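Local coordinates for protein phosphoglycerate oxidoreductase (Rhizobium etli, PDB 4HY3) that probably reduces glyoxylate or hydroxypyruvate with an NAD(P)H cofactor, as a member of the D-2-hydroxyacid dehydrogenase family, at residues A[29-37]-A[73-84]; A[49-57]-A[331-339]. All blocks are in the same frame, centred on the assembly; numbering follows the deposited sequence.

Overall arrangement
Contact 1 and contact 2 lie in the same domain, with centres about 12 Å apart and each centre about 25 Å from the centre of the chain. Contact 1 pairs two strands of the mixed sheet. Contact 2 sets the end of helix 320-338 beside helix 46-55. The two meet at Asp338, which pairs with Arg78 and Tyr79 of contact 1 and with Tyr56 of contact 2. Glu57 and Arg76 form a second bridge between them, 2.7 Å from Glu57 OE2 to Arg76 NH2. The cofactor probably binds elsewhere, at the seven-stranded parallel sheet with the glycine-rich pattern of Gly183, Gly185 and Gly188.

Contact 1: A[29-37]-A[73-84]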
ATOM      1  N   PRO A  29      -8.878   5.375  40.112  1.00 25.77           N
ATOM      2  CA  PRO A  29      -8.190   4.074  40.244  1.00 26.63           C
ATOM      3  C   PRO A  29      -6.741   4.220  40.693  1.00 25.06           C
ATOM      4  O   PRO A  29      -6.098   5.189  40.379  1.00 26.92           O
ATOM      5  CB  PRO A  29      -8.202   3.495  38.826  1.00 26.60           C
ATOM      6  CG  PRO A  29      -9.151   4.363  38.037  1.00 28.05           C
ATOM      7  CD  PRO A  29      -9.297   5.674  38.733  1.00 26.69           C
ATOM      8  N   LEU A  30      -6.236   3.254  41.426  1.00 25.33           N
ATOM      9  CA  LEU A  30      -4.900   3.339  41.962  1.00 26.29           C
ATOM     10  C   LEU A  30      -4.003   2.339  41.272  1.00 25.69           C
ATOM     11  O   LEU A  30      -4.377   1.180  41.088  1.00 24.25           O
ATOM     12  CB  LEU A  30      -4.889   3.085  43.475  1.00 27.48           C
ATOM     13  CG  LEU A  30      -3.541   3.155  44.210  1.00 29.54           C
ATOM     14  CD1 LEU A  30      -3.754   3.392  45.697  1.00 31.25           C
ATOM     15  CD2 LEU A  30      -2.675   1.914  44.006  1.00 28.82           C
ATOM     16  N   ALA A  31      -2.807   2.804  40.928  1.00 25.44           N
ATOM     17  CA  ALA A  31      -1.789   1.966  40.349  1.00 26.32           C
ATOM     18  C   ALA A  31      -0.456   2.137  41.062  1.00 28.37           C
ATOM     19  O   ALA A  31       0.001   3.266  41.296  1.00 30.19           O
ATOM     20  CB  ALA A  31      -1.630   2.270  38.869  1.00 26.00           C
ATOM     21  N   ILE A  32       0.177   1.005  41.370  1.00 27.96           N
ATOM     22  CA  ILE A  32       1.496   0.972  41.973  1.00 26.43           C
ATOM     23  C   ILE A  32       2.566   1.069  40.898  1.00 26.92           C
ATOM     24  O   ILE A  32       2.529   0.384  39.883  1.00 26.96           O
ATOM     25  CB  ILE A  32       1.664  -0.305  42.816  1.00 26.11           C
ATOM     26  CG1 ILE A  32       0.518  -0.373  43.821  1.00 26.03           C
ATOM     27  CG2 ILE A  32       3.015  -0.330  43.537  1.00 25.59           C
ATOM     28  CD1 ILE A  32       0.519  -1.606  44.688  1.00 27.44           C
ATOM     29  N   SER A  33       3.531   1.943  41.126  1.00 30.09           N
ATOM     30  CA  SER A  33       4.645   2.074  40.211  1.00 31.01           C
ATOM     31  C   SER A  33       5.903   1.394  40.784  1.00 31.40           C
ATOM     32  O   SER A  33       6.319   1.672  41.889  1.00 33.46           O
ATOM     33  CB  SER A  33       4.855   3.546  39.893  1.00 29.66           C
ATOM     34  OG  SER A  33       6.091   3.757  39.255  1.00 32.17           O
ATOM     35  N   ALA A  34       6.473   0.470  40.027  1.00 32.29           N
ATOM     36  CA  ALA A  34       7.660  -0.298  40.446  1.00 33.58           C
ATOM     37  C   ALA A  34       8.307  -0.741  39.155  1.00 32.41           C
ATOM     38  O   ALA A  34       8.383  -1.939  38.859  1.00 33.05           O
ATOM     39  CB  ALA A  34       7.260  -1.504  41.279  1.00 31.69           C
ATOM     40  N   PRO A  35       8.714   0.237  38.346  1.00 30.25           N
ATOM     41  CA  PRO A  35       9.150   0.037  36.963  1.00 29.25           C
ATOM     42  C   PRO A  35      10.626  -0.312  36.768  1.00 28.72           C
ATOM     43  O   PRO A  35      11.038  -0.711  35.666  1.00 29.26           O
ATOM     44  CB  PRO A  35       8.860   1.390  36.329  1.00 29.79           C
ATOM     45  CG  PRO A  35       8.993   2.348  37.464  1.00 29.07           C
ATOM     46  CD  PRO A  35       8.452   1.653  38.660  1.00 27.25           C
ATOM     47  N   GLU A  36      11.403  -0.132  37.826  1.00 28.65           N
ATOM     48  CA  GLU A  36      12.844  -0.416  37.884  1.00 27.85           C
ATOM     49  C   GLU A  36      13.207  -1.690  37.155  1.00 26.57           C
ATOM     50  O   GLU A  36      12.521  -2.682  37.302  1.00 28.60           O
ATOM     51  CB  GLU A  36      13.173  -0.601  39.343  1.00 28.85           C
ATOM     52  CG  GLU A  36      11.960  -0.291  40.215  1.00 32.68           C
ATOM     53  CD  GLU A  36      11.787   1.187  40.564  1.00 33.80           C
ATOM     54  OE1 GLU A  36      12.577   2.016  40.082  1.00 34.23           O
ATOM     55  OE2 GLU A  36      10.846   1.526  41.326  1.00 38.13           O
ATOM     56  N   PRO A  37      14.283  -1.695  36.355  1.00 26.73           N
ATOM     57  CA  PRO A  37      15.304  -0.699  36.025  1.00 25.04           C
ATOM     58  C   PRO A  37      14.795   0.370  35.041  1.00 23.86           C
ATOM     59  O   PRO A  37      15.581   1.117  34.516  1.00 23.27           O
ATOM     60  CB  PRO A  37      16.353  -1.560  35.303  1.00 24.61           C
ATOM     61  CG  PRO A  37      15.522  -2.513  34.502  1.00 23.80           C
ATOM     62  CD  PRO A  37      14.413  -2.892  35.477  1.00 25.67           C
ATOM     63  N   ILE A  73      -3.375   0.476  50.632  1.00 42.35           N
ATOM     64  CA  ILE A  73      -2.902   0.648  49.248  1.00 38.47           C
ATOM     65  C   ILE A  73      -3.146  -0.663  48.479  1.00 37.50           C
ATOM     66  O   ILE A  73      -3.769  -0.660  47.429  1.00 37.29           O
ATOM     67  CB  ILE A  73      -1.439   1.193  49.179  1.00 38.49           C
ATOM     68  CG1 ILE A  73      -1.428   2.720  49.342  1.00 37.48           C
ATOM     69  CG2 ILE A  73      -0.744   0.853  47.866  1.00 37.97           C
ATOM     70  CD1 ILE A  73      -0.134   3.289  49.898  1.00 34.04           C
ATOM     71  N   LEU A  74      -2.741  -1.790  49.051  1.00 37.10           N
ATOM     72  CA  LEU A  74      -2.888  -3.087  48.392  1.00 36.47           C
ATOM     73  C   LEU A  74      -4.338  -3.509  48.134  1.00 37.21           C
ATOM     74  O   LEU A  74      -4.610  -4.317  47.251  1.00 38.88           O
ATOM     75  CB  LEU A  74      -2.161  -4.143  49.207  1.00 34.56           C
ATOM     76  CG  LEU A  74      -0.670  -3.845  49.222  1.00 35.80           C
ATOM     77  CD1 LEU A  74       0.017  -4.482  50.421  1.00 37.69           C
ATOM     78  CD2 LEU A  74      -0.049  -4.298  47.911  1.00 33.54           C
ATOM     79  N   GLY A  75      -5.262  -2.960  48.910  1.00 37.49           N
ATOM     80  CA  GLY A  75      -6.656  -3.340  48.805  1.00 36.20           C
ATOM     81  C   GLY A  75      -7.306  -2.804  47.558  1.00 37.32           C
ATOM     82  O   GLY A  75      -8.216  -3.439  47.007  1.00 39.91           O
ATOM     83  N   ARG A  76      -6.815  -1.644  47.108  1.00 35.10           N
ATOM     84  CA  ARG A  76      -7.406  -0.887  46.015  1.00 32.23           C
ATOM     85  C   ARG A  76      -6.628  -0.950  44.670  1.00 31.34           C
ATOM     86  O   ARG A  76      -7.156  -0.557  43.627  1.00 32.76           O
ATOM     87  CB  ARG A  76      -7.519   0.563  46.446  1.00 33.50           C
ATOM     88  CG  ARG A  76      -8.436   0.820  47.630  1.00 38.88           C
ATOM     89  CD  ARG A  76      -7.998   2.022  48.476  1.00 36.83           C
ATOM     90  NE  ARG A  76      -7.392   3.091  47.687  1.00 35.92           N
ATOM     91  CZ  ARG A  76      -6.503   3.964  48.166  1.00 37.20           C
ATOM     92  NH1 ARG A  76      -6.131   3.911  49.441  1.00 36.48           N
ATOM     93  NH2 ARG A  76      -5.984   4.902  47.371  1.00 35.69           N
ATOM     94  N   ALA A  77      -5.380  -1.399  44.687  1.00 27.96           N
ATOM     95  CA  ALA A  77      -4.561  -1.379  43.476  1.00 28.64           C
ATOM     96  C   ALA A  77      -5.203  -2.153  42.281  1.00 30.63           C
ATOM     97  O   ALA A  77      -5.364  -3.383  42.315  1.00 33.24           O
ATOM     98  CB  ALA A  77      -3.154  -1.897  43.767  1.00 25.15           C
ATOM     99  N   ARG A  78      -5.559  -1.426  41.235  1.00 27.79           N
ATOM    100  CA  ARG A  78      -6.089  -2.033  40.047  1.00 27.35           C
ATOM    101  C   ARG A  78      -4.996  -2.440  39.031  1.00 26.18           C
ATOM    102  O   ARG A  78      -5.262  -3.225  38.142  1.00 24.19           O
ATOM    103  CB  ARG A  78      -7.080  -1.066  39.392  1.00 28.49           C
ATOM    104  CG  ARG A  78      -7.493  -1.477  37.988  1.00 28.66           C
ATOM    105  CD  ARG A  78      -8.578  -0.583  37.455  1.00 29.49           C
ATOM    106  NE  ARG A  78      -9.661  -0.457  38.415  1.00 30.89           N
ATOM    107  CZ  ARG A  78     -10.649   0.421  38.298  1.00 32.11           C
ATOM    108  NH1 ARG A  78     -10.707   1.229  37.258  1.00 30.78           N
ATOM    109  NH2 ARG A  78     -11.591   0.484  39.226  1.00 37.24           N
ATOM    110  N   TYR A  79      -3.792  -1.878  39.143  1.00 25.41           N
ATOM    111  CA  TYR A  79      -2.717  -2.131  38.187  1.00 25.04           C
ATOM    112  C   TYR A  79      -1.346  -2.021  38.834  1.00 28.13           C
ATOM    113  O   TYR A  79      -1.173  -1.289  39.812  1.00 30.22           O
ATOM    114  CB  TYR A  79      -2.730  -1.123  37.034  1.00 23.40           C
ATOM    115  CG  TYR A  79      -4.046  -0.926  36.301  1.00 22.99           C
ATOM    116  CD1 TYR A  79      -4.581  -1.925  35.481  1.00 22.36           C
ATOM    117  CD2 TYR A  79      -4.746   0.277  36.412  1.00 22.18           C
ATOM    118  CE1 TYR A  79      -5.778  -1.733  34.808  1.00 22.66           C
ATOM    119  CE2 TYR A  79      -5.933   0.481  35.730  1.00 23.10           C
ATOM    120  CZ  TYR A  79      -6.442  -0.524  34.933  1.00 23.12           C
ATOM    121  OH  TYR A  79      -7.616  -0.317  34.283  1.00 23.77           O
ATOM    122  N   ILE A  80      -0.362  -2.733  38.275  1.00 28.35           N
ATOM    123  CA  ILE A  80       1.039  -2.551  38.641  1.00 27.01           C
ATOM    124  C   ILE A  80       1.794  -2.143  37.395  1.00 27.54           C
ATOM    125  O   ILE A  80       1.936  -2.941  36.470  1.00 29.81           O
ATOM    126  CB  ILE A  80       1.676  -3.856  39.170  1.00 26.91           C
ATOM    127  CG1 ILE A  80       0.752  -4.531  40.186  1.00 28.01           C
ATOM    128  CG2 ILE A  80       3.055  -3.587  39.753  1.00 25.34           C
ATOM    129  CD1 ILE A  80       1.296  -4.598  41.589  1.00 29.58           C
ATOM    130  N   ILE A  81       2.267  -0.903  37.332  1.00 26.31           N
ATOM    131  CA  ILE A  81       3.187  -0.562  36.252  1.00 25.53           C
ATOM    132  C   ILE A  81       4.577  -1.051  36.679  1.00 26.34           C
ATOM    133  O   ILE A  81       5.127  -0.551  37.661  1.00 27.19           O
ATOM    134  CB  ILE A  81       3.173   0.947  35.932  1.00 23.48           C
ATOM    135  CG1 ILE A  81       1.726   1.466  35.893  1.00 22.29           C
ATOM    136  CG2 ILE A  81       3.907   1.226  34.625  1.00 21.46           C
ATOM    137  CD1 ILE A  81       1.578   2.973  35.741  1.00 20.75           C
ATOM    138  N   GLY A  82       5.105  -2.053  35.975  1.00 27.64           N
ATOM    139  CA  GLY A  82       6.439  -2.648  36.249  1.00 27.94           C
ATOM    140  C   GLY A  82       6.493  -4.168  36.430  1.00 28.85           C
ATOM    141  O   GLY A  82       5.626  -4.890  35.927  1.00 32.59           O
ATOM    142  N   GLN A  83       7.514  -4.656  37.143  1.00 28.94           N
ATOM    143  CA  GLN A  83       7.834  -6.107  37.245  1.00 28.11           C
ATOM    144  C   GLN A  83       8.234  -6.567  38.654  1.00 28.14           C
ATOM    145  O   GLN A  83       9.158  -7.381  38.793  1.00 28.43           O
ATOM    146  CB  GLN A  83       9.023  -6.471  36.377  1.00 26.02           C
ATOM    147  CG  GLN A  83       9.172  -5.681  35.134  1.00 31.01           C
ATOM    148  CD  GLN A  83       9.726  -4.315  35.387  1.00 34.41           C
ATOM    149  OE1 GLN A  83      10.770  -4.144  36.028  1.00 33.72           O
ATOM    150  NE2 GLN A  83       9.016  -3.313  34.885  1.00 36.15           N
ATOM    151  N   PRO A  84       7.583  -6.063  39.706  1.00 26.49           N
ATOM    152  CA  PRO A  84       8.187  -6.375  41.014  1.00 28.47           C
ATOM    153  C   PRO A  84       8.135  -7.862  41.392  1.00 33.81           C
ATOM    154  O   PRO A  84       7.271  -8.587  40.894  1.00 37.61           O
ATOM    155  CB  PRO A  84       7.347  -5.578  41.988  1.00 25.53           C
ATOM    156  CG  PRO A  84       6.018  -5.447  41.305  1.00 26.51           C
ATOM    157  CD  PRO A  84       6.286  -5.386  39.823  1.00 25.89           C
TER
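Ile73 meets the side chain of Ile32, its CG2 lying 4.2 Å from Ile32 CD1. It begins a short, weakly bonded helical turn that leads into strand 77-82. This strand runs parallel to strand 30-34 in a sheet whose parallel strands run in the order 2-1-3-4-5, as in flavodoxin-like folds. The axes are 4.7 Å apart at closest and 20° from parallel. Arg76 passes Leu30 at about a right angle, and Leu30 CD1 covers one face of its guanidinium group. That charge is held by Asp72 and Glu57. Ala77 CB touches both Leu30 CD2 and Ile32 CD1, the latter at 3.8 Å. Arg78 N then gives a hydrogen bond to Leu30 O, 2.9 Å away. Its guanidinium group has Pro29 CB over the rim of one face, while NH1 reaches Asp338. Tyr79 O accepts Ile32 N at 3.1 Å. The Tyr79 ring meets Ala31 CB at its edge and packs on helix 320-338. Ile80 and Ile32 share the other face of the sheet. Ile81 continues the ladder: its N bonds to Ile32 O, and its O takes Ala34 N at 2.9 Å. At Gly82 a side chain would run into Ala34 O. Gln83 N makes a weak bond to the same oxygen. The Gln83 chain bends at chi2 (77°), which turns its amide back against the carbonyls of Pro35 and Glu36. As modelled, NE2 makes a weak bond to Pro35 O, but which end is the nitrogen is uncertain. With an alanine here, these carbonyls would probably lose the amide that sits against them, and the loop after strand 30-34 would be less firmly tied. Pro84 closes the contact, its CG 4.1 Å from Ala34 CB.

Contact 2: A[49-57]-A[331-339]; sequences RAALHSKYE and LEDMDLMDR
Leu331 projects from its helix into a shallow hollow formed by Ala51, Leu52 and Tyr56. Its CD1 branch lies 3.8 Å from Leu52 CD1 and also nears Tyr56 CE2. Its CD2 branch rests on Ala51 CB at 4.2 Å. The axes of helix 49-55 and helix 331-338 are 11.6 Å apart, inclined at 26°, so side chains must bridge a broad gap. Tyr56, just past the end of its helix, supplies the largest bump. Its ring is sandwiched. Met334 CE sits over the centre of one face, 4.0 Å from the ring centroid and 6° off the normal, a CH-pi contact. Met334 is a selenomethionine, and its bend at chi3 (105°) brings the methyl group there. Lys55 CG covers the rim of the opposite face. The ring reaches across to Asp338, where Tyr56 OH donates to OD2 at 2.6 Å. The other carboxylate oxygen of Asp338, OD1, serves Tyr79 and Arg78, so the carboxylate has three partners. Past the ring face it covers, the extended Lys55 chain reaches a salt bridge, NZ to Asp335 OD1 at 3.2 Å. Asp335 OD2 also lies close to Arg339, at a modelled distance too short to be exact, so the three charges probably form a network. Further round helix 320-338, Leu336 packs on Trp208 of a neighbouring subunit. As in other D-2-hydroxyacid dehydrogenases, the C-terminal helix comes back to the N-terminal part of the chain and completes the smaller, substrate-binding domain.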
ATOM      1  N   ARG A  49       2.539  11.742  30.906  1.00 16.58           N
ATOM      2  CA  ARG A  49       2.685  11.730  32.356  1.00 15.71           C
ATOM      3  C   ARG A  49       1.605  12.542  33.060  1.00 15.16           C
ATOM      4  O   ARG A  49       1.090  12.144  34.119  1.00 14.68           O
ATOM      5  CB  ARG A  49       4.091  12.187  32.798  1.00 15.79           C
ATOM      6  CG  ARG A  49       4.252  12.236  34.296  1.00 15.54           C
ATOM      7  CD  ARG A  49       4.472  10.843  34.859  1.00 16.04           C
ATOM      8  NE  ARG A  49       5.914  10.816  34.928  1.00 17.31           N
ATOM      9  CZ  ARG A  49       6.630  10.753  36.039  1.00 16.14           C
ATOM     10  NH1 ARG A  49       6.037  10.589  37.224  1.00 15.37           N
ATOM     11  NH2 ARG A  49       7.950  10.830  35.920  1.00 16.18           N
ATOM     12  N   ALA A  50       1.264  13.681  32.473  1.00 15.11           N
ATOM     13  CA  ALA A  50       0.147  14.467  32.964  1.00 15.01           C
ATOM     14  C   ALA A  50      -1.135  13.671  32.790  1.00 15.97           C
ATOM     15  O   ALA A  50      -1.907  13.539  33.746  1.00 17.47           O
ATOM     16  CB  ALA A  50       0.065  15.794  32.262  1.00 14.43           C
ATOM     17  N   ALA A  51      -1.372  13.092  31.615  1.00 16.10           N
ATOM     18  CA  ALA A  51      -2.586  12.282  31.454  1.00 16.29           C
ATOM     19  C   ALA A  51      -2.654  11.216  32.563  1.00 17.32           C
ATOM     20  O   ALA A  51      -3.706  11.026  33.226  1.00 19.04           O
ATOM     21  CB  ALA A  51      -2.621  11.646  30.089  1.00 15.77           C
ATOM     22  N   LEU A  52      -1.521  10.565  32.811  1.00 16.73           N
ATOM     23  CA  LEU A  52      -1.465   9.468  33.753  1.00 16.33           C
ATOM     24  C   LEU A  52      -1.839   9.888  35.178  1.00 17.60           C
ATOM     25  O   LEU A  52      -2.549   9.151  35.861  1.00 17.74           O
ATOM     26  CB  LEU A  52      -0.067   8.862  33.716  1.00 16.14           C
ATOM     27  CG  LEU A  52       0.277   7.832  34.796  1.00 16.12           C
ATOM     28  CD1 LEU A  52      -0.431   6.524  34.478  1.00 15.68           C
ATOM     29  CD2 LEU A  52       1.778   7.625  34.985  1.00 15.42           C
ATOM     30  N   HIS A  53      -1.353  11.043  35.663  1.00 17.62           N
ATOM     31  CA  HIS A  53      -1.627  11.405  37.064  1.00 16.89           C
ATOM     32  C   HIS A  53      -2.905  12.114  37.191  1.00 17.53           C
ATOM     33  O   HIS A  53      -3.473  12.230  38.261  1.00 17.04           O
ATOM     34  CB  HIS A  53      -0.546  12.262  37.631  1.00 16.29           C
ATOM     35  CG  HIS A  53       0.745  11.521  37.880  1.00 16.71           C
ATOM     36  ND1 HIS A  53       0.871  10.604  38.834  1.00 15.76           N
ATOM     37  CD2 HIS A  53       1.998  11.618  37.256  1.00 16.63           C
ATOM     38  CE1 HIS A  53       2.136  10.134  38.836  1.00 15.85           C
ATOM     39  NE2 HIS A  53       2.822  10.754  37.878  1.00 15.83           N
ATOM     40  N   SER A  54      -3.387  12.614  36.074  1.00 19.20           N
ATOM     41  CA  SER A  54      -4.618  13.304  36.107  1.00 20.23           C
ATOM     42  C   SER A  54      -5.611  12.230  36.270  1.00 21.40           C
ATOM     43  O   SER A  54      -6.614  12.430  36.898  1.00 24.00           O
ATOM     44  CB  SER A  54      -4.867  14.020  34.807  1.00 21.05           C
ATOM     45  OG  SER A  54      -6.145  14.623  34.864  1.00 23.25           O
ATOM     46  N   LYS A  55      -5.317  11.053  35.740  1.00 22.97           N
ATOM     47  CA  LYS A  55      -6.312  10.000  35.740  1.00 24.21           C
ATOM     48  C   LYS A  55      -6.243   8.996  36.864  1.00 24.13           C
ATOM     49  O   LYS A  55      -7.248   8.438  37.205  1.00 28.14           O
ATOM     50  CB  LYS A  55      -6.293   9.277  34.406  1.00 27.48           C
ATOM     51  CG  LYS A  55      -7.496   8.392  34.197  1.00 30.99           C
ATOM     52  CD  LYS A  55      -7.650   8.051  32.731  1.00 33.89           C
ATOM     53  CE  LYS A  55      -9.114   7.782  32.429  1.00 36.34           C
ATOM     54  NZ  LYS A  55      -9.166   6.821  31.297  1.00 42.77           N
ATOM     55  N   TYR A  56      -5.059   8.734  37.415  1.00 25.86           N
ATOM     56  CA  TYR A  56      -4.851   7.673  38.428  1.00 25.21           C
ATOM     57  C   TYR A  56      -4.110   8.201  39.655  1.00 24.60           C
ATOM     58  O   TYR A  56      -3.412   9.211  39.551  1.00 24.47           O
ATOM     59  CB  TYR A  56      -4.041   6.509  37.821  1.00 24.45           C
ATOM     60  CG  TYR A  56      -4.631   5.968  36.539  1.00 25.20           C
ATOM     61  CD1 TYR A  56      -5.623   4.989  36.553  1.00 26.57           C
ATOM     62  CD2 TYR A  56      -4.216   6.449  35.302  1.00 24.75           C
ATOM     63  CE1 TYR A  56      -6.172   4.501  35.362  1.00 26.37           C
ATOM     64  CE2 TYR A  56      -4.754   5.968  34.126  1.00 24.75           C
ATOM     65  CZ  TYR A  56      -5.729   5.000  34.160  1.00 25.11           C
ATOM     66  OH  TYR A  56      -6.260   4.564  32.987  1.00 25.11           O
ATOM     67  N   GLU A  57      -4.252   7.530  40.797  1.00 23.77           N
ATOM     68  CA  GLU A  57      -3.299   7.698  41.879  1.00 25.63           C
ATOM     69  C   GLU A  57      -2.149   6.750  41.632  1.00 25.71           C
ATOM     70  O   GLU A  57      -2.302   5.505  41.747  1.00 23.91           O
ATOM     71  CB  GLU A  57      -3.885   7.296  43.206  1.00 31.01           C
ATOM     72  CG  GLU A  57      -5.328   7.673  43.426  1.00 39.64           C
ATOM     73  CD  GLU A  57      -5.869   7.114  44.734  1.00 46.10           C
ATOM     74  OE1 GLU A  57      -7.138   7.081  44.842  1.00 48.47           O
ATOM     75  OE2 GLU A  57      -5.025   6.721  45.618  1.00 40.81           O
ATOM     76  N   LEU A 331      -0.908   3.395  28.874  1.00 23.76           N
ATOM     77  CA  LEU A 331      -2.058   4.258  28.991  1.00 23.29           C
ATOM     78  C   LEU A 331      -3.255   3.678  28.222  1.00 24.83           C
ATOM     79  O   LEU A 331      -4.369   3.538  28.739  1.00 24.81           O
ATOM     80  CB  LEU A 331      -1.658   5.649  28.506  1.00 23.33           C
ATOM     81  CG  LEU A 331      -1.844   6.851  29.459  1.00 23.02           C
ATOM     82  CD1 LEU A 331      -1.890   6.444  30.919  1.00 22.94           C
ATOM     83  CD2 LEU A 331      -0.804   7.937  29.241  1.00 21.80           C
ATOM     84  N   GLU A 332      -3.019   3.295  26.985  1.00 26.49           N
ATOM     85  CA  GLU A 332      -4.055   2.671  26.236  1.00 28.52           C
ATOM     86  C   GLU A 332      -4.557   1.415  26.937  1.00 30.26           C
ATOM     87  O   GLU A 332      -5.758   1.253  27.170  1.00 32.66           O
ATOM     88  CB  GLU A 332      -3.557   2.403  24.843  1.00 31.02           C
ATOM     89  CG  GLU A 332      -3.596   3.652  23.982  1.00 35.74           C
ATOM     90  CD  GLU A 332      -2.761   3.486  22.734  1.00 42.10           C
ATOM     91  OE1 GLU A 332      -1.719   2.786  22.851  1.00 47.07           O
ATOM     92  OE2 GLU A 332      -3.132   4.047  21.661  1.00 40.10           O
ATOM     93  N   ASP A 333      -3.654   0.530  27.329  1.00 32.44           N
ATOM     94  CA  ASP A 333      -4.117  -0.673  27.999  1.00 33.55           C
ATOM     95  C   ASP A 333      -4.841  -0.433  29.316  1.00 31.99           C
ATOM     96  O   ASP A 333      -5.795  -1.120  29.615  1.00 32.23           O
ATOM     97  CB  ASP A 333      -3.033  -1.745  28.072  1.00 36.73           C
ATOM     98  CG  ASP A 333      -2.974  -2.565  26.785  1.00 42.69           C
ATOM     99  OD1 ASP A 333      -3.947  -2.413  25.988  1.00 47.23           O
ATOM    100  OD2 ASP A 333      -1.993  -3.330  26.553  1.00 39.88           O
HETATM  101  N   MSE A 334      -4.443   0.577  30.076  1.00 32.18           N
HETATM  102  CA  MSE A 334      -5.151   0.865  31.321  1.00 30.60           C
HETATM  103  C   MSE A 334      -6.587   1.290  31.041  1.00 28.87           C
HETATM  104  O   MSE A 334      -7.542   0.853  31.701  1.00 27.18           O
HETATM  105  CB  MSE A 334      -4.288   1.864  32.061  1.00 29.67           C
HETATM  106  CG  MSE A 334      -3.206   1.132  32.856  1.00 32.11           C
HETATM  107 SE   MSE A 334      -2.002   2.477  33.648  1.00 37.53          SE
HETATM  108  CE  MSE A 334      -2.530   2.482  35.531  1.00 34.56           C
ATOM    109  N   ASP A 335      -6.742   2.107  30.016  1.00 27.53           N
ATOM    110  CA  ASP A 335      -8.006   2.678  29.688  1.00 27.53           C
ATOM    111  C   ASP A 335      -9.012   1.623  29.246  1.00 29.42           C
ATOM    112  O   ASP A 335     -10.213   1.717  29.613  1.00 27.43           O
ATOM    113  CB  ASP A 335      -7.803   3.682  28.589  1.00 30.52           C
ATOM    114  CG  ASP A 335      -9.084   4.255  28.108  1.00 33.70           C
ATOM    115  OD1 ASP A 335      -9.884   4.740  28.941  1.00 34.96           O
ATOM    116  OD2 ASP A 335      -9.292   4.223  26.883  1.00 38.29           O
ATOM    117  N   LEU A 336      -8.532   0.624  28.478  1.00 27.40           N
ATOM    118  CA  LEU A 336      -9.354  -0.534  28.143  1.00 25.10           C
ATOM    119  C   LEU A 336      -9.782  -1.329  29.372  1.00 26.49           C
ATOM    120  O   LEU A 336     -10.957  -1.690  29.503  1.00 29.27           O
ATOM    121  CB  LEU A 336      -8.703  -1.418  27.090  1.00 24.81           C
ATOM    122  CG  LEU A 336      -8.630  -0.795  25.676  1.00 25.73           C
ATOM    123  CD1 LEU A 336      -7.438  -1.313  24.899  1.00 25.13           C
ATOM    124  CD2 LEU A 336      -9.897  -0.921  24.829  1.00 25.05           C
HETATM  125  N   MSE A 337      -8.874  -1.581  30.298  1.00 26.10           N
HETATM  126  CA  MSE A 337      -9.232  -2.418  31.417  1.00 27.36           C
HETATM  127  C   MSE A 337     -10.058  -1.665  32.413  1.00 28.99           C
HETATM  128  O   MSE A 337     -10.894  -2.255  33.099  1.00 29.29           O
HETATM  129  CB  MSE A 337      -7.994  -2.955  32.057  1.00 29.51           C
HETATM  130  CG  MSE A 337      -7.238  -3.631  30.946  1.00 34.34           C
HETATM  131 SE   MSE A 337      -5.947  -4.891  31.740  1.00 44.19          SE
HETATM  132  CE  MSE A 337      -4.432  -3.651  31.466  1.00 40.14           C
ATOM    133  N   ASP A 338      -9.851  -0.354  32.515  1.00 29.10           N
ATOM    134  CA  ASP A 338     -10.798   0.467  33.274  1.00 29.72           C
ATOM    135  C   ASP A 338     -12.234   0.291  32.762  1.00 28.72           C
ATOM    136  O   ASP A 338     -13.137   0.080  33.540  1.00 27.39           O
ATOM    137  CB  ASP A 338     -10.451   1.944  33.193  1.00 31.96           C
ATOM    138  CG  ASP A 338      -9.208   2.294  33.952  1.00 35.38           C
ATOM    139  OD1 ASP A 338      -8.994   1.714  35.061  1.00 35.12           O
ATOM    140  OD2 ASP A 338      -8.458   3.175  33.430  1.00 35.55           O
ATOM    141  N   ARG A 339     -12.420   0.392  31.449  1.00 29.95           N
ATOM    142  CA  ARG A 339     -13.725   0.223  30.820  1.00 29.54           C
ATOM    143  C   ARG A 339     -14.094  -1.255  30.662  1.00 31.01           C
ATOM    144  O   ARG A 339     -14.798  -1.610  29.724  1.00 33.74           O
ATOM    145  CB  ARG A 339     -13.755   0.931  29.460  1.00 27.86           C
ATOM    146  CG  ARG A 339     -13.460   2.433  29.514  1.00 27.79           C
ATOM    147  CD  ARG A 339     -13.629   3.167  28.190  1.00 27.52           C
ATOM    148  NE  ARG A 339     -13.338   2.279  27.061  1.00 30.41           N
ATOM    149  CZ  ARG A 339     -12.323   2.433  26.234  1.00 30.90           C
ATOM    150  NH1 ARG A 339     -11.514   3.462  26.379  1.00 34.29           N
ATOM    151  NH2 ARG A 339     -12.116   1.567  25.265  1.00 31.51           N
TER